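Long-range contacts in uncharacterized protein (PDB 5AZ0), which is an aldo-keto reductase of the silkworm, AKR2E5, a TIM-barrel enzyme that probably uses a nicotinamide cofactor to reduce carbonyl substrates: residues Glu199-Leu204 and Phe310-Pro315; Val77-Gly82 and Leu123-Leu128; Gly256-Gln261 and Val284-Ser289. One frame throughout, in Å; residues are numbered along the deposited sequence.

Interaction 1. Residues Glu199-Leu204 and Phe310-Pro315; sequences EVNLNL and FRTVRP. With ACT (acetate ion), chain G; ACT (acetate ion), chain D.
At the C-terminal rim of the TIM barrel, the carboxylate of E199, the last residue of strand 195-199, receives two successive backbone amides of the segment F310-P315, which follows helix 297-304. T312 N binds E199 OE2 at 2.8 Å on its syn lone pair, and V313 N binds E199 OE1 at 2.9 Å, also from the syn side but 34° out of the carboxylate plane. With CG anti to the backbone N (chi1 -178°) and the chain extended beyond it, E199 reaches straight across to the amides, meeting the T312 side chain at about a right angle. On its anti lone pair E199 OE2 takes a second N-H, the third for the carboxylate, from N201 ND2 at 2.7 Å, OE2 lying almost in the N201 amide plane; together these bonds restrain the rotation of the carboxylate. N201 ND2 also donates to S224 O, while N201 OD1 closes an Asx motif by accepting L204 N. L204 lays CD2 over one face of the R311 guanidinium, 3.6 Å from NH1, and another contact of R311 is a cation-pi interaction with F326. Water 1 accepts from R311 NH1 and lies close to E199 OE1 and V313 O. The two acetates, probably from the crystallisation liquor, are held by N-H donors: one by the backbone N of R311 with R314 NE (2.6 Å to OXT) and NH2, the other by R311 NH1. A buried strand-end acid receiving consecutive amides of the C-terminal segment thus joins that segment to the barrel mouth, the end of the barrel where aldo-keto reductases have their active site.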
ATOM      1  N   GLU A 199       6.426   3.610   0.456  1.00 24.55           N
ATOM      2  CA  GLU A 199       6.089   5.019   0.751  1.00 24.43           C
ATOM      3  C   GLU A 199       6.476   5.956  -0.360  1.00 25.54           C
ATOM      4  O   GLU A 199       7.623   5.963  -0.789  1.00 24.08           O
ATOM      5  CB  GLU A 199       6.764   5.475   2.029  1.00 24.07           C
ATOM      6  CG  GLU A 199       6.416   6.933   2.415  1.00 25.42           C
ATOM      7  CD  GLU A 199       7.195   7.425   3.687  1.00 27.40           C
ATOM      8  OE1 GLU A 199       7.758   6.594   4.463  1.00 26.56           O
ATOM      9  OE2 GLU A 199       7.289   8.655   3.864  1.00 30.07           O
ATOM     10  N   VAL A 200       5.498   6.713  -0.854  1.00 27.37           N
ATOM     11  CA  VAL A 200       5.735   7.841  -1.752  1.00 24.36           C
ATOM     12  C   VAL A 200       4.819   8.957  -1.316  1.00 26.41           C
ATOM     13  O   VAL A 200       3.631   8.754  -1.039  1.00 25.63           O
ATOM     14  CB  VAL A 200       5.444   7.548  -3.211  1.00 25.79           C
ATOM     15  CG1 VAL A 200       6.213   8.544  -4.123  1.00 25.66           C
ATOM     16  CG2 VAL A 200       5.861   6.131  -3.577  1.00 25.69           C
ATOM     17  N   ASN A 201       5.387  10.146  -1.237  1.00 29.25           N
ATOM     18  CA  ASN A 201       4.686  11.405  -0.853  1.00 28.44           C
ATOM     19  C   ASN A 201       5.540  12.648  -1.315  1.00 30.96           C
ATOM     20  O   ASN A 201       6.488  12.510  -2.110  1.00 28.40           O
ATOM     21  CB  ASN A 201       4.351  11.383   0.651  1.00 27.74           C
ATOM     22  CG  ASN A 201       5.574  11.099   1.496  1.00 30.55           C
ATOM     23  OD1 ASN A 201       6.557  11.885   1.469  1.00 30.20           O
ATOM     24  ND2 ASN A 201       5.521  10.032   2.306  1.00 26.53           N
ATOM     25  N   LEU A 202       5.114  13.863  -0.972  1.00 33.03           N
ATOM     26  CA  LEU A 202       5.771  15.049  -1.521  1.00 31.92           C
ATOM     27  C   LEU A 202       7.242  15.242  -1.001  1.00 31.68           C
ATOM     28  O   LEU A 202       8.055  15.758  -1.724  1.00 31.57           O
ATOM     29  CB  LEU A 202       4.899  16.268  -1.338  1.00 32.77           C
ATOM     30  CG  LEU A 202       3.640  16.235  -2.161  1.00 28.79           C
ATOM     31  CD1 LEU A 202       2.700  17.294  -1.636  1.00 30.74           C
ATOM     32  CD2 LEU A 202       3.916  16.436  -3.657  1.00 32.68           C
ATOM     33  N   ASN A 203       7.540  14.758   0.196  1.00 29.59           N
ATOM     34  CA  ASN A 203       8.850  14.796   0.781  1.00 29.52           C
ATOM     35  C   ASN A 203       9.730  13.614   0.453  1.00 35.44           C
ATOM     36  O   ASN A 203      10.964  13.755   0.583  1.00 32.25           O
ATOM     37  CB  ASN A 203       8.766  14.893   2.311  1.00 29.67           C
ATOM     38  CG  ASN A 203       8.058  16.163   2.778  1.00 34.77           C
ATOM     39  OD1 ASN A 203       7.305  16.154   3.726  1.00 39.28           O
ATOM     40  ND2 ASN A 203       8.276  17.252   2.073  1.00 32.98           N
ATOM     41  N   LEU A 204       9.116  12.448   0.097  1.00 30.92           N
ATOM     42  CA  LEU A 204       9.847  11.256  -0.285  1.00 27.54           C
ATOM     43  C   LEU A 204       9.414  10.791  -1.662  1.00 30.95           C
ATOM     44  O   LEU A 204       8.580   9.873  -1.819  1.00 31.75           O
ATOM     45  CB  LEU A 204       9.633  10.165   0.726  1.00 28.41           C
ATOM     46  CG  LEU A 204      10.558   8.939   0.650  1.00 30.40           C
ATOM     47  CD1 LEU A 204      11.922   9.282   1.234  1.00 32.88           C
ATOM     48  CD2 LEU A 204       9.974   7.726   1.422  1.00 32.79           C
ATOM     49  N   PHE A 310      12.851  12.968   3.484  1.00 30.12           N
ATOM     50  CA  PHE A 310      12.248  12.690   4.799  1.00 32.98           C
ATOM     51  C   PHE A 310      11.235  11.496   4.720  1.00 34.50           C
ATOM     52  O   PHE A 310      10.216  11.579   4.026  1.00 29.93           O
ATOM     53  CB  PHE A 310      11.491  13.938   5.296  1.00 33.80           C
ATOM     54  CG  PHE A 310      10.990  13.803   6.709  1.00 39.46           C
ATOM     55  CD1 PHE A 310       9.753  13.203   6.983  1.00 45.07           C
ATOM     56  CD2 PHE A 310      11.762  14.265   7.791  1.00 45.93           C
ATOM     57  CE1 PHE A 310       9.323  13.011   8.312  1.00 48.36           C
ATOM     58  CE2 PHE A 310      11.331  14.100   9.122  1.00 48.68           C
ATOM     59  CZ  PHE A 310      10.112  13.474   9.386  1.00 49.00           C
ATOM     60  N   ARG A 311      11.527  10.415   5.420  1.00 34.80           N
ATOM     61  CA  ARG A 311      10.779   9.171   5.330  1.00 33.82           C
ATOM     62  C   ARG A 311       9.849   9.101   6.553  1.00 34.39           C
ATOM     63  O   ARG A 311      10.295   9.080   7.698  1.00 36.80           O
ATOM     64  CB  ARG A 311      11.759   8.021   5.309  1.00 32.91           C
ATOM     65  CG  ARG A 311      11.084   6.689   5.102  1.00 31.73           C
ATOM     66  CD  ARG A 311      12.105   5.607   5.144  1.00 31.96           C
ATOM     67  NE  ARG A 311      12.936   5.598   3.951  1.00 33.00           N
ATOM     68  CZ  ARG A 311      12.576   5.116   2.762  1.00 34.84           C
ATOM     69  NH1 ARG A 311      11.343   4.583   2.560  1.00 32.40           N
ATOM     70  NH2 ARG A 311      13.459   5.168   1.741  1.00 34.72           N
ATOM     71  N   THR A 312       8.556   9.165   6.288  1.00 34.55           N
ATOM     72  CA  THR A 312       7.516   9.097   7.331  1.00 37.14           C
ATOM     73  C   THR A 312       7.532   7.773   8.079  1.00 36.73           C
ATOM     74  O   THR A 312       7.339   7.767   9.271  1.00 39.21           O
ATOM     75  CB  THR A 312       6.146   9.335   6.699  1.00 37.48           C
ATOM     76  OG1 THR A 312       6.132  10.638   6.076  1.00 38.46           O
ATOM     77  CG2 THR A 312       5.048   9.205   7.731  1.00 36.32           C
ATOM     78  N   VAL A 313       7.805   6.659   7.377  1.00 35.91           N
ATOM     79  CA  VAL A 313       7.730   5.287   7.980  1.00 36.09           C
ATOM     80  C   VAL A 313       9.102   4.607   7.991  1.00 32.02           C
ATOM     81  O   VAL A 313       9.581   4.133   6.960  1.00 32.47           O
ATOM     82  CB  VAL A 313       6.677   4.390   7.235  1.00 36.41           C
ATOM     83  CG1 VAL A 313       6.661   2.965   7.792  1.00 37.61           C
ATOM     84  CG2 VAL A 313       5.277   5.002   7.316  1.00 33.29           C
ATOM     85  N   ARG A 314       9.751   4.592   9.148  1.00 36.31           N
ATOM     86  CA  ARG A 314      11.161   4.156   9.241  1.00 35.59           C
ATOM     87  C   ARG A 314      11.275   3.365  10.504  1.00 35.82           C
ATOM     88  O   ARG A 314      11.499   3.881  11.577  1.00 35.28           O
ATOM     89  CB  ARG A 314      12.156   5.330   9.207  1.00 35.77           C
ATOM     90  CG  ARG A 314      13.635   4.879   9.223  1.00 39.10           C
ATOM     91  CD  ARG A 314      14.627   6.054   9.379  1.00 41.48           C
ATOM     92  NE  ARG A 314      14.600   6.937   8.213  1.00 45.29           N
ATOM     93  CZ  ARG A 314      15.310   6.784   7.099  1.00 41.47           C
ATOM     94  NH1 ARG A 314      16.158   5.783   6.958  1.00 48.37           N
ATOM     95  NH2 ARG A 314      15.192   7.677   6.128  1.00 40.94           N
ATOM     96  N   PRO A 315      10.994   2.084  10.396  1.00 40.65           N
ATOM     97  CA  PRO A 315      10.894   1.294  11.605  1.00 35.56           C
ATOM     98  C   PRO A 315      12.299   0.902  12.072  1.00 36.19           C
ATOM     99  O   PRO A 315      12.858  -0.093  11.613  1.00 27.59           O
ATOM    100  CB  PRO A 315      10.011   0.110  11.165  1.00 41.01           C
ATOM    101  CG  PRO A 315      10.212   0.011   9.702  1.00 41.72           C
ATOM    102  CD  PRO A 315      10.555   1.364   9.190  1.00 40.07           C
TER
HETATM  103  C   ACT G 406      13.513  10.085   8.220  1.00 58.79           C
HETATM  104  O   ACT G 406      14.086  10.231   7.082  1.00 43.88           O
HETATM  105  OXT ACT G 406      13.217   9.008   8.824  1.00 59.67           O
HETATM  106  CH3 ACT G 406      13.069  11.292   8.918  1.00 58.28           C
HETATM  107  C   ACT D 403      11.938   1.740  -0.234  0.80 45.77           C
HETATM  108  O   ACT D 403      10.997   2.525   0.284  0.80 45.85           O
HETATM  109  OXT ACT D 403      11.792   0.539  -0.600  0.80 35.22           O
HETATM  110  CH3 ACT D 403      13.360   2.166  -0.466  0.80 35.68           C
HETATM  111  O   HOH W   1       9.082   4.022   4.137  1.00 24.71           O
HETATM  112  O   HOH W   2       7.597  11.779   3.994  1.00 28.46           O

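Interaction 2. Residues Val77-Gly82 and Leu123-Leu128; sequences VEPEIG and LHRLGL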
ATOM      1  N   VAL A  77      -7.777  -6.799  10.577  1.00 24.80           N
ATOM      2  CA  VAL A  77      -9.157  -6.594  10.262  1.00 24.94           C
ATOM      3  C   VAL A  77      -9.642  -7.385   9.029  1.00 23.46           C
ATOM      4  O   VAL A  77     -10.705  -7.080   8.510  1.00 25.51           O
ATOM      5  CB  VAL A  77      -9.443  -5.070  10.073  1.00 28.21           C
ATOM      6  CG1 VAL A  77      -9.254  -4.370  11.412  1.00 25.10           C
ATOM      7  CG2 VAL A  77      -8.551  -4.408   8.983  1.00 29.35           C
ATOM      8  N   GLU A  78      -8.902  -8.387   8.541  1.00 22.48           N
ATOM      9  CA  GLU A  78      -9.378  -9.111   7.328  1.00 22.85           C
ATOM     10  C   GLU A  78     -10.784  -9.709   7.509  1.00 24.30           C
ATOM     11  O   GLU A  78     -11.621  -9.607   6.596  1.00 22.98           O
ATOM     12  CB  GLU A  78      -8.395 -10.212   6.921  1.00 23.14           C
ATOM     13  CG  GLU A  78      -7.041  -9.672   6.386  1.00 24.94           C
ATOM     14  CD  GLU A  78      -5.978 -10.744   6.290  1.00 24.09           C
ATOM     15  OE1 GLU A  78      -5.808 -11.439   7.294  1.00 21.02           O
ATOM     16  OE2 GLU A  78      -5.313 -10.915   5.217  1.00 22.27           O
ATOM     17  N   PRO A  79     -11.081 -10.320   8.687  1.00 25.16           N
ATOM     18  CA  PRO A  79     -12.468 -10.907   8.854  1.00 28.04           C
ATOM     19  C   PRO A  79     -13.535  -9.850   8.676  1.00 24.88           C
ATOM     20  O   PRO A  79     -14.460 -10.008   7.889  1.00 26.46           O
ATOM     21  CB  PRO A  79     -12.408 -11.521  10.276  1.00 27.79           C
ATOM     22  CG  PRO A  79     -10.932 -11.761  10.491  1.00 26.62           C
ATOM     23  CD  PRO A  79     -10.280 -10.550   9.900  1.00 25.61           C
ATOM     24  N   GLU A  80     -13.329  -8.685   9.263  1.00 30.07           N
ATOM     25  CA  GLU A  80     -14.331  -7.621   9.141  1.00 28.86           C
ATOM     26  C   GLU A  80     -14.421  -7.055   7.725  1.00 30.68           C
ATOM     27  O   GLU A  80     -15.513  -6.691   7.249  1.00 27.04           O
ATOM     28  CB  GLU A  80     -14.035  -6.486  10.116  1.00 31.51           C
ATOM     29  CG  GLU A  80     -14.124  -6.842  11.604  1.00 35.89           C
ATOM     30  CD  GLU A  80     -12.803  -7.344  12.241  1.00 40.08           C
ATOM     31  OE1 GLU A  80     -11.946  -8.038  11.617  1.00 38.95           O
ATOM     32  OE2 GLU A  80     -12.617  -7.060  13.425  1.00 49.87           O
ATOM     33  N   ILE A  81     -13.273  -6.933   7.028  1.00 27.25           N
ATOM     34  CA  ILE A  81     -13.318  -6.427   5.648  1.00 26.84           C
ATOM     35  C   ILE A  81     -14.087  -7.466   4.819  1.00 24.75           C
ATOM     36  O   ILE A  81     -14.828  -7.141   3.914  1.00 27.13           O
ATOM     37  CB  ILE A  81     -11.872  -6.235   5.023  1.00 29.52           C
ATOM     38  CG1 ILE A  81     -11.031  -5.229   5.809  1.00 32.32           C
ATOM     39  CG2 ILE A  81     -11.960  -5.924   3.537  1.00 29.25           C
ATOM     40  CD1 ILE A  81     -11.628  -3.837   5.891  1.00 40.81           C
ATOM     41  N   GLY A  82     -13.838  -8.734   5.041  1.00 22.98           N
ATOM     42  CA  GLY A  82     -14.558  -9.734   4.229  1.00 28.66           C
ATOM     43  C   GLY A  82     -16.068  -9.760   4.400  1.00 27.52           C
ATOM     44  O   GLY A  82     -16.795 -10.062   3.450  1.00 27.95           O
ATOM     45  N   LEU A 123      -7.189 -15.712   3.108  1.00 16.81           N
ATOM     46  CA  LEU A 123      -8.312 -15.883   2.227  1.00 19.08           C
ATOM     47  C   LEU A 123      -9.555 -16.404   3.007  1.00 20.11           C
ATOM     48  O   LEU A 123     -10.693 -15.962   2.742  1.00 17.57           O
ATOM     49  CB  LEU A 123      -7.999 -16.855   1.094  1.00 18.91           C
ATOM     50  CG  LEU A 123      -7.006 -16.352   0.036  1.00 20.56           C
ATOM     51  CD1 LEU A 123      -6.586 -17.530  -0.814  1.00 21.26           C
ATOM     52  CD2 LEU A 123      -7.668 -15.334  -0.863  1.00 21.37           C
ATOM     53  N   HIS A 124      -9.324 -17.311   3.959  1.00 19.33           N
ATOM     54  CA  HIS A 124     -10.417 -17.711   4.860  1.00 22.11           C
ATOM     55  C   HIS A 124     -10.977 -16.508   5.645  1.00 20.46           C
ATOM     56  O   HIS A 124     -12.150 -16.315   5.687  1.00 21.92           O
ATOM     57  CB  HIS A 124     -10.013 -18.853   5.790  1.00 20.16           C
ATOM     58  CG  HIS A 124     -11.172 -19.612   6.334  1.00 21.87           C
ATOM     59  ND1 HIS A 124     -11.792 -19.271   7.524  1.00 19.88           N
ATOM     60  CD2 HIS A 124     -11.890 -20.637   5.807  1.00 19.52           C
ATOM     61  CE1 HIS A 124     -12.811 -20.085   7.722  1.00 19.33           C
ATOM     62  NE2 HIS A 124     -12.863 -20.939   6.710  1.00 21.37           N
ATOM     63  N   ARG A 125     -10.143 -15.706   6.264  1.00 21.08           N
ATOM     64  CA  ARG A 125     -10.606 -14.557   6.979  1.00 20.32           C
ATOM     65  C   ARG A 125     -11.479 -13.659   6.068  1.00 22.64           C
ATOM     66  O   ARG A 125     -12.473 -13.124   6.524  1.00 20.48           O
ATOM     67  CB  ARG A 125      -9.429 -13.711   7.519  1.00 19.63           C
ATOM     68  CG  ARG A 125      -8.604 -14.432   8.602  1.00 21.08           C
ATOM     69  CD  ARG A 125      -7.615 -13.494   9.310  1.00 21.25           C
ATOM     70  NE  ARG A 125      -6.540 -14.320   9.841  1.00 20.12           N
ATOM     71  CZ  ARG A 125      -5.378 -14.579   9.254  1.00 21.51           C
ATOM     72  NH1 ARG A 125      -4.978 -13.953   8.103  1.00 19.89           N
ATOM     73  NH2 ARG A 125      -4.587 -15.487   9.839  1.00 20.77           N
ATOM     74  N   LEU A 126     -11.030 -13.414   4.840  1.00 21.16           N
ATOM     75  CA  LEU A 126     -11.680 -12.489   3.930  1.00 20.50           C
ATOM     76  C   LEU A 126     -12.894 -13.116   3.277  1.00 20.65           C
ATOM     77  O   LEU A 126     -13.619 -12.415   2.669  1.00 20.04           O
ATOM     78  CB  LEU A 126     -10.714 -12.118   2.783  1.00 21.38           C
ATOM     79  CG  LEU A 126      -9.590 -11.223   3.282  1.00 22.40           C
ATOM     80  CD1 LEU A 126      -8.455 -11.251   2.254  1.00 21.79           C
ATOM     81  CD2 LEU A 126     -10.109  -9.789   3.467  1.00 20.47           C
ATOM     82  N   GLY A 127     -13.073 -14.441   3.377  1.00 22.11           N
ATOM     83  CA  GLY A 127     -14.193 -15.119   2.785  1.00 20.96           C
ATOM     84  C   GLY A 127     -14.048 -15.289   1.272  1.00 22.25           C
ATOM     85  O   GLY A 127     -15.048 -15.288   0.581  1.00 20.13           O
ATOM     86  N   LEU A 128     -12.830 -15.451   0.743  1.00 20.49           N
ATOM     87  CA  LEU A 128     -12.632 -15.480  -0.708  1.00 20.42           C
ATOM     88  C   LEU A 128     -11.997 -16.738  -1.220  1.00 19.98           C
ATOM     89  O   LEU A 128     -11.245 -17.413  -0.475  1.00 19.43           O
ATOM     90  CB  LEU A 128     -11.720 -14.302  -1.094  1.00 21.38           C
ATOM     91  CG  LEU A 128     -12.139 -12.927  -0.658  1.00 21.77           C
ATOM     92  CD1 LEU A 128     -11.036 -11.906  -0.965  1.00 24.89           C
ATOM     93  CD2 LEU A 128     -13.440 -12.541  -1.356  1.00 24.20           C
TER
HETATM   94  O   HOH W   3     -16.109 -11.831   1.632  1.00 28.69           O
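R125 reaches along P79 to the carboxylate of E78, joining the end of helix 112-126 to the first turn of helix 78-90. The backbones are tightly packed: the CA atoms of G82 and L126 are 4.0 Å apart, and two CA-H...O contacts link the helices. P79 CA points almost straight at R125 O, 3.2 Å away with 171° at the hydrogen, whereas G82 CA meets L126 O at a more bent angle. A side chain at G82 would run into L126 O, so this close approach depends on glycine. L126 sends CD2 back between the helices, 3.5 Å from E78 O and against E78 CB, while I81 is a more distant neighbour. Toward the salt bridge, the R125 chain, extended from CG to NE, lies beside the P79 ring, with CB and CD each 3.9 Å from CG of the proline. R125 NH1 then meets E78 OE1 at 2.8 Å on the syn side, with the carboxylate and guanidinium planes only 20° apart. The other oxygen, OE2, is held by T103 and S122. The looser side lies beyond G82, where a water joins G82 O and L126 O, beside the direct CA contact, near the exposed G127 of the Schellman motif that ends helix 112-126. With both oxygens of buried E78 engaged and R125 paired to one of them, the glutamate is probably stabilised as a carboxylate, and charge pairing supplements the close backbone packing.

Interaction 3. Residues Gly256-Gln261 and Val284-Ser289; sequences GKTVTQ and VLENAS
The start of helix 259-269 faces the end of helix 281-287, their closest CA atoms being those of Q261 and N287, 6.1 Å apart. E286 swings its CG away from the backbone N (chi1 -171°) and runs out straight, carrying OE2 to the N-terminal turn opposite, where T258 OG1 donates to the anti lone pair of E286 OE2 at 2.5 Å. T260 OG1 is also close, but its angle is poor for a bond. T258 is the N-cap: its OG1 weakly accepts Q261 N, and T258 N returns a bond of 2.8 Å to Q261 OE1. The Q261 amide faces both ways, for NE2 donates to E286 O at 3.1 Å, nearly straight at 171°, from the face of that carbonyl opposite S289 N. A leucine at Q261 would probably cost T258 N its acceptor and E286 O one of its two donors, weakening both the cap and the link between helices. Farther out, K257 NZ approaches S289 O at 2.9 Å from above the carbonyl plane, and forms a salt bridge with D292. The T258-Q261 pair is a capping box, here extended by a neighbouring helix, among the outer helices of the TIM barrel.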
ATOM      1  N   GLY A 256      -8.946  24.180  -8.565  1.00 53.38           N
ATOM      2  CA  GLY A 256     -10.244  24.084  -7.915  1.00 57.39           C
ATOM      3  C   GLY A 256     -10.306  22.870  -7.034  1.00 57.36           C
ATOM      4  O   GLY A 256     -11.277  22.149  -7.055  1.00 60.43           O
ATOM      5  N   LYS A 257      -9.257  22.672  -6.237  1.00 57.78           N
ATOM      6  CA  LYS A 257      -9.057  21.447  -5.499  1.00 47.69           C
ATOM      7  C   LYS A 257      -8.504  21.771  -4.170  1.00 45.11           C
ATOM      8  O   LYS A 257      -7.831  22.772  -4.002  1.00 54.86           O
ATOM      9  CB  LYS A 257      -8.032  20.541  -6.239  1.00 49.56           C
ATOM     10  CG  LYS A 257      -8.475  19.985  -7.585  1.00 46.23           C
ATOM     11  CD  LYS A 257      -9.710  19.054  -7.484  1.00 48.31           C
ATOM     12  CE  LYS A 257     -10.227  18.764  -8.895  1.00 51.09           C
ATOM     13  NZ  LYS A 257     -11.149  17.616  -9.069  1.00 51.77           N
ATOM     14  N   THR A 258      -8.677  20.860  -3.239  1.00 42.36           N
ATOM     15  CA  THR A 258      -8.008  20.968  -1.970  1.00 39.00           C
ATOM     16  C   THR A 258      -6.501  20.535  -2.015  1.00 41.11           C
ATOM     17  O   THR A 258      -5.973  20.045  -3.025  1.00 36.22           O
ATOM     18  CB  THR A 258      -8.746  20.134  -0.920  1.00 45.69           C
ATOM     19  OG1 THR A 258      -8.480  18.729  -1.114  1.00 47.96           O
ATOM     20  CG2 THR A 258     -10.297  20.401  -0.970  1.00 45.56           C
ATOM     21  N   VAL A 259      -5.850  20.711  -0.881  1.00 40.37           N
ATOM     22  CA  VAL A 259      -4.439  20.483  -0.754  1.00 45.43           C
ATOM     23  C   VAL A 259      -4.168  18.973  -0.838  1.00 44.34           C
ATOM     24  O   VAL A 259      -3.233  18.560  -1.507  1.00 42.17           O
ATOM     25  CB  VAL A 259      -3.883  21.133   0.520  1.00 41.12           C
ATOM     26  CG1 VAL A 259      -2.531  20.573   0.912  1.00 48.34           C
ATOM     27  CG2 VAL A 259      -3.759  22.638   0.317  1.00 44.96           C
ATOM     28  N   THR A 260      -5.005  18.175  -0.194  1.00 41.46           N
ATOM     29  CA  THR A 260      -4.852  16.740  -0.246  1.00 40.01           C
ATOM     30  C   THR A 260      -5.112  16.236  -1.653  1.00 34.24           C
ATOM     31  O   THR A 260      -4.441  15.341  -2.111  1.00 35.33           O
ATOM     32  CB  THR A 260      -5.745  16.033   0.764  1.00 40.66           C
ATOM     33  OG1 THR A 260      -7.085  16.429   0.552  1.00 39.28           O
ATOM     34  CG2 THR A 260      -5.313  16.360   2.127  1.00 42.12           C
ATOM     35  N   GLN A 261      -6.032  16.848  -2.363  1.00 31.70           N
ATOM     36  CA  GLN A 261      -6.291  16.444  -3.712  1.00 33.50           C
ATOM     37  C   GLN A 261      -5.184  16.753  -4.703  1.00 36.88           C
ATOM     38  O   GLN A 261      -5.065  16.048  -5.735  1.00 31.84           O
ATOM     39  CB  GLN A 261      -7.576  17.078  -4.249  1.00 35.55           C
ATOM     40  CG  GLN A 261      -8.848  16.620  -3.546  1.00 41.15           C
ATOM     41  CD  GLN A 261     -10.095  17.417  -3.962  1.00 45.31           C
ATOM     42  OE1 GLN A 261     -10.034  18.621  -4.127  1.00 46.47           O
ATOM     43  NE2 GLN A 261     -11.208  16.726  -4.193  1.00 47.58           N
ATOM     44  N   VAL A 284     -13.053  10.228   2.072  1.00 39.87           N
ATOM     45  CA  VAL A 284     -13.196   9.191   1.072  1.00 37.04           C
ATOM     46  C   VAL A 284     -13.652   9.792  -0.201  1.00 35.97           C
ATOM     47  O   VAL A 284     -13.115   9.528  -1.269  1.00 33.59           O
ATOM     48  CB  VAL A 284     -14.197   8.115   1.520  1.00 35.89           C
ATOM     49  CG1 VAL A 284     -14.521   7.137   0.434  1.00 34.52           C
ATOM     50  CG2 VAL A 284     -13.638   7.370   2.697  1.00 37.18           C
ATOM     51  N   LEU A 285     -14.669  10.617  -0.121  1.00 38.03           N
ATOM     52  CA  LEU A 285     -15.204  11.230  -1.357  1.00 38.09           C
ATOM     53  C   LEU A 285     -14.204  12.200  -2.032  1.00 31.98           C
ATOM     54  O   LEU A 285     -14.040  12.243  -3.260  1.00 32.93           O
ATOM     55  CB  LEU A 285     -16.499  11.992  -1.011  1.00 41.03           C
ATOM     56  CG  LEU A 285     -17.162  12.748  -2.154  1.00 41.17           C
ATOM     57  CD1 LEU A 285     -17.363  11.854  -3.351  1.00 40.34           C
ATOM     58  CD2 LEU A 285     -18.473  13.433  -1.683  1.00 43.05           C
ATOM     59  N   GLU A 286     -13.629  13.030  -1.189  1.00 36.84           N
ATOM     60  CA  GLU A 286     -12.645  14.085  -1.595  1.00 41.75           C
ATOM     61  C   GLU A 286     -11.430  13.398  -2.278  1.00 39.84           C
ATOM     62  O   GLU A 286     -11.126  13.723  -3.427  1.00 33.73           O
ATOM     63  CB  GLU A 286     -12.237  14.874  -0.344  1.00 42.37           C
ATOM     64  CG  GLU A 286     -11.398  16.152  -0.516  1.00 56.03           C
ATOM     65  CD  GLU A 286     -10.636  16.576   0.758  1.00 54.30           C
ATOM     66  OE1 GLU A 286     -10.925  16.082   1.857  1.00 60.79           O
ATOM     67  OE2 GLU A 286      -9.718  17.417   0.681  1.00 67.54           O
ATOM     68  N   ASN A 287     -10.857  12.353  -1.627  1.00 36.58           N
ATOM     69  CA  ASN A 287      -9.728  11.576  -2.220  1.00 32.50           C
ATOM     70  C   ASN A 287      -9.984  11.040  -3.590  1.00 32.09           C
ATOM     71  O   ASN A 287      -9.036  10.934  -4.365  1.00 32.72           O
ATOM     72  CB  ASN A 287      -9.252  10.471  -1.297  1.00 30.37           C
ATOM     73  CG  ASN A 287      -8.740  11.011  -0.011  1.00 30.70           C
ATOM     74  OD1 ASN A 287      -8.444  12.182   0.053  1.00 35.83           O
ATOM     75  ND2 ASN A 287      -8.687  10.208   1.032  1.00 33.69           N
ATOM     76  N   ALA A 288     -11.235  10.749  -3.954  1.00 35.43           N
ATOM     77  CA  ALA A 288     -11.476  10.189  -5.301  1.00 36.71           C
ATOM     78  C   ALA A 288     -11.812  11.167  -6.392  1.00 39.98           C
ATOM     79  O   ALA A 288     -11.970  10.753  -7.577  1.00 34.08           O
ATOM     80  CB  ALA A 288     -12.504   9.086  -5.279  1.00 42.00           C
ATOM     81  N   SER A 289     -11.882  12.445  -6.026  1.00 41.80           N
ATOM     82  CA  SER A 289     -12.276  13.507  -6.987  1.00 49.62           C
ATOM     83  C   SER A 289     -10.986  14.229  -7.430  1.00 50.18           C
ATOM     84  O   SER A 289     -10.795  15.422  -7.147  1.00 48.71           O
ATOM     85  CB  SER A 289     -13.318  14.439  -6.337  1.00 49.31           C
ATOM     86  OG  SER A 289     -14.267  13.681  -5.531  1.00 48.85           O
TER
HETATM   87  O   HOH W   4      -7.281  19.204   1.709  1.00 54.05           O

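All three contacts lie around one TIM barrel, yet each joins different elements. Interaction 2 is the most buried, a helix-helix contact where a glycine permits close backbones and one salt bridge is added; interactions 1 and 3 are only partly buried and depend mainly on hydrogen bonds. In interaction 1 a carboxylate collects backbone amides of a loop, whereas in interaction 3 a carboxylate takes a hydroxyl at a helix start and a lysine ammonium and a glutamine amide reach backbone carbonyls. Interactions 1 and 2 stand on opposite sides of the chain's centre, their centres 29 Å apart. Interactions 1 and 3 approach to about 6 Å between nearest atoms without touching.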